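Local atomic coordinates of cytochrome P450 (Picrophilus torridus, PDB entry 2RFB), a protein that binds heme through an axial cysteine thiolate and, as a cytochrome P450, probably acts as a monooxygenase that inserts one atom of molecular oxygen into its substrate. Residues A[213-218]-A[311-316]. Residues are numbered along the deposited sequence; the frame is centred on the assembly and turned at random.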
loop_
_atom_site.group_PDB
_atom_site.type_symbol
_atom_site.label_atom_id
_atom_site.label_comp_id
_atom_site.label_asym_id
_atom_site.label_seq_id
_atom_site.Cartn_x
_atom_site.Cartn_y
_atom_site.Cartn_z
ATOM N N ASP A 213 3.857 -21.915 -13.021
ATOM C CA ASP A 213 3.068 -21.993 -11.802
ATOM C C ASP A 213 2.394 -20.666 -11.505
ATOM O O ASP A 213 1.269 -20.645 -11.022
ATOM C CB ASP A 213 3.900 -22.383 -10.612
ATOM C CG ASP A 213 4.434 -23.765 -10.701
ATOM O OD1 ASP A 213 3.889 -24.652 -11.431
ATOM O OD2 ASP A 213 5.430 -23.953 -9.980
ATOM N N ALA A 214 3.080 -19.562 -11.781
ATOM C CA ALA A 214 2.516 -18.226 -11.550
ATOM C C ALA A 214 1.236 -18.052 -12.360
ATOM O O ALA A 214 0.275 -17.481 -11.871
ATOM C CB ALA A 214 3.524 -17.147 -11.910
ATOM N N LEU A 215 1.238 -18.548 -13.598
ATOM C CA LEU A 215 0.078 -18.424 -14.475
ATOM C C LEU A 215 -1.109 -19.228 -13.980
ATOM O O LEU A 215 -2.234 -18.809 -14.183
ATOM C CB LEU A 215 0.398 -18.805 -15.930
ATOM C CG LEU A 215 1.058 -17.645 -16.712
ATOM C CD1 LEU A 215 1.603 -18.068 -18.077
ATOM C CD2 LEU A 215 0.108 -16.456 -16.829
ATOM N N LYS A 216 -0.839 -20.364 -13.339
ATOM C CA LYS A 216 -1.865 -21.266 -12.905
ATOM C C LYS A 216 -2.430 -20.837 -11.569
ATOM O O LYS A 216 -3.472 -21.328 -11.156
ATOM C CB LYS A 216 -1.325 -22.698 -12.814
ATOM C CG LYS A 216 -1.191 -23.382 -14.158
ATOM C CD LYS A 216 -0.297 -24.596 -14.066
ATOM C CE LYS A 216 -0.507 -25.532 -15.239
ATOM N NZ LYS A 216 0.158 -25.040 -16.497
ATOM N N ASN A 217 -1.731 -19.951 -10.876
ATOM C CA ASN A 217 -2.213 -19.424 -9.609
ATOM C C ASN A 217 -1.678 -18.033 -9.386
ATOM O O ASN A 217 -0.781 -17.825 -8.600
ATOM C CB ASN A 217 -1.825 -20.348 -8.452
ATOM C CG ASN A 217 -2.488 -19.967 -7.086
ATOM O OD1 ASN A 217 -2.342 -20.732 -6.123
ATOM N ND2 ASN A 217 -3.207 -18.829 -6.997
ATOM N N ARG A 218 -2.268 -17.064 -10.051
ATOM C CA ARG A 218 -1.850 -15.677 -9.896
ATOM C C ARG A 218 -1.950 -15.184 -8.462
ATOM O O ARG A 218 -0.963 -14.640 -7.930
ATOM C CB ARG A 218 -2.599 -14.789 -10.862
ATOM C CG ARG A 218 -2.119 -15.072 -12.273
ATOM C CD ARG A 218 -2.649 -14.110 -13.274
ATOM N NE ARG A 218 -3.920 -14.600 -13.817
ATOM C CZ ARG A 218 -5.084 -13.976 -13.667
ATOM N NH1 ARG A 218 -5.180 -12.820 -12.976
ATOM N NH2 ARG A 218 -6.157 -14.530 -14.202
ATOM N N ASP A 311 -0.853 -9.777 -17.254
ATOM C CA ASP A 311 -0.463 -8.980 -18.393
ATOM C C ASP A 311 1.040 -8.952 -18.637
ATOM O O ASP A 311 1.467 -8.968 -19.803
ATOM C CB ASP A 311 -0.965 -7.548 -18.234
ATOM C CG ASP A 311 -2.432 -7.417 -18.556
ATOM O OD1 ASP A 311 -3.056 -8.409 -19.034
ATOM O OD2 ASP A 311 -2.949 -6.305 -18.346
ATOM N N ILE A 312 1.845 -8.901 -17.573
ATOM C CA ILE A 312 3.279 -8.831 -17.778
ATOM C C ILE A 312 3.703 -10.175 -18.290
ATOM O O ILE A 312 4.453 -10.281 -19.219
ATOM C CB ILE A 312 4.025 -8.480 -16.498
ATOM C CG1 ILE A 312 3.914 -7.000 -16.198
ATOM C CG2 ILE A 312 5.491 -8.935 -16.528
ATOM C CD1 ILE A 312 4.270 -6.722 -14.723
ATOM N N LEU A 313 3.196 -11.229 -17.704
ATOM C CA LEU A 313 3.641 -12.534 -18.157
ATOM C C LEU A 313 3.243 -12.850 -19.590
ATOM O O LEU A 313 4.014 -13.532 -20.277
ATOM C CB LEU A 313 3.241 -13.636 -17.180
ATOM C CG LEU A 313 4.015 -13.656 -15.848
ATOM C CD1 LEU A 313 3.391 -14.676 -14.920
ATOM C CD2 LEU A 313 5.417 -14.059 -16.117
ATOM N N ASN A 314 2.093 -12.352 -20.070
ATOM C CA ASN A 314 1.687 -12.649 -21.458
ATOM C C ASN A 314 2.306 -11.713 -22.505
ATOM O O ASN A 314 2.215 -11.964 -23.695
ATOM C CB ASN A 314 0.158 -12.641 -21.617
ATOM C CG ASN A 314 -0.510 -13.833 -20.959
ATOM O OD1 ASN A 314 -1.020 -13.730 -19.847
ATOM N ND2 ASN A 314 -0.500 -14.964 -21.626
ATOM N N HIS A 315 2.888 -10.609 -22.061
ATOM C CA HIS A 315 3.477 -9.653 -22.969
ATOM C C HIS A 315 4.942 -9.978 -23.287
ATOM O O HIS A 315 5.366 -9.849 -24.420
ATOM C CB HIS A 315 3.347 -8.217 -22.419
ATOM C CG HIS A 315 3.636 -7.176 -23.444
ATOM N ND1 HIS A 315 4.875 -6.586 -23.573
ATOM C CD2 HIS A 315 2.874 -6.684 -24.454
ATOM C CE1 HIS A 315 4.853 -5.751 -24.604
ATOM N NE2 HIS A 315 3.652 -5.789 -25.156
ATOM N N PHE A 316 5.705 -10.414 -22.291
ATOM C CA PHE A 316 7.115 -10.762 -22.507
ATOM C C PHE A 316 7.358 -12.293 -22.610
ATOM O O PHE A 316 6.710 -13.061 -21.935
ATOM C CB PHE A 316 7.970 -10.139 -21.382
ATOM C CG PHE A 316 7.826 -8.639 -21.267
ATOM C CD1 PHE A 316 8.433 -7.791 -22.195
ATOM C CD2 PHE A 316 7.068 -8.075 -20.244
ATOM C CE1 PHE A 316 8.290 -6.383 -22.080
ATOM C CE2 PHE A 316 6.914 -6.688 -20.130
ATOM C CZ PHE A 316 7.527 -5.847 -21.030
#
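The C-terminal turn of the long P450 helix 298-315, which starts just after the heme-ligating C295, packs here against the last turn of the short helix 211-216 through a small leucine-centred apolar contact. L313 carries it: its CB is directed at helix 211-216, and the methyl CD1 makes the contact. CD1 of L313 lies 3.9 Å from CB of A214. The same CD1 rests against the branch carbon CG and the methyl CD2 of L215, each 4.2 Å away. L215 and L313 run past each other in opposite directions, so they overlap alongside rather than end to end. In L215, CG lies anti to the carbonyl carbon and beside the backbone N (chi1 -82°), which carries its branched end across to L313 although its CB does not aim there. The backbones stay 7.8 Å apart at the CA atoms of L215 and L313, and no hydrogen bond joins the two segments. The contact therefore rests on van der Waals packing, with A214 and L313 buried and L215 nearer the solvent, where it also borders the exposed N314. Both helices stop close by, N217 and F316 being the first residues to leave helical geometry, and N217 sits at the N-cap position of helix 218-228. From the first turn of that helix, R218 reaches back to L309 and N310, and its NH1 makes a weak hydrogen bond to the carbonyl O of S306. I312 turns to I197 and I201 of helix 175-206 and to I86 of helix 75-86, so this end of helix 298-315 meets three helices, away from the heme.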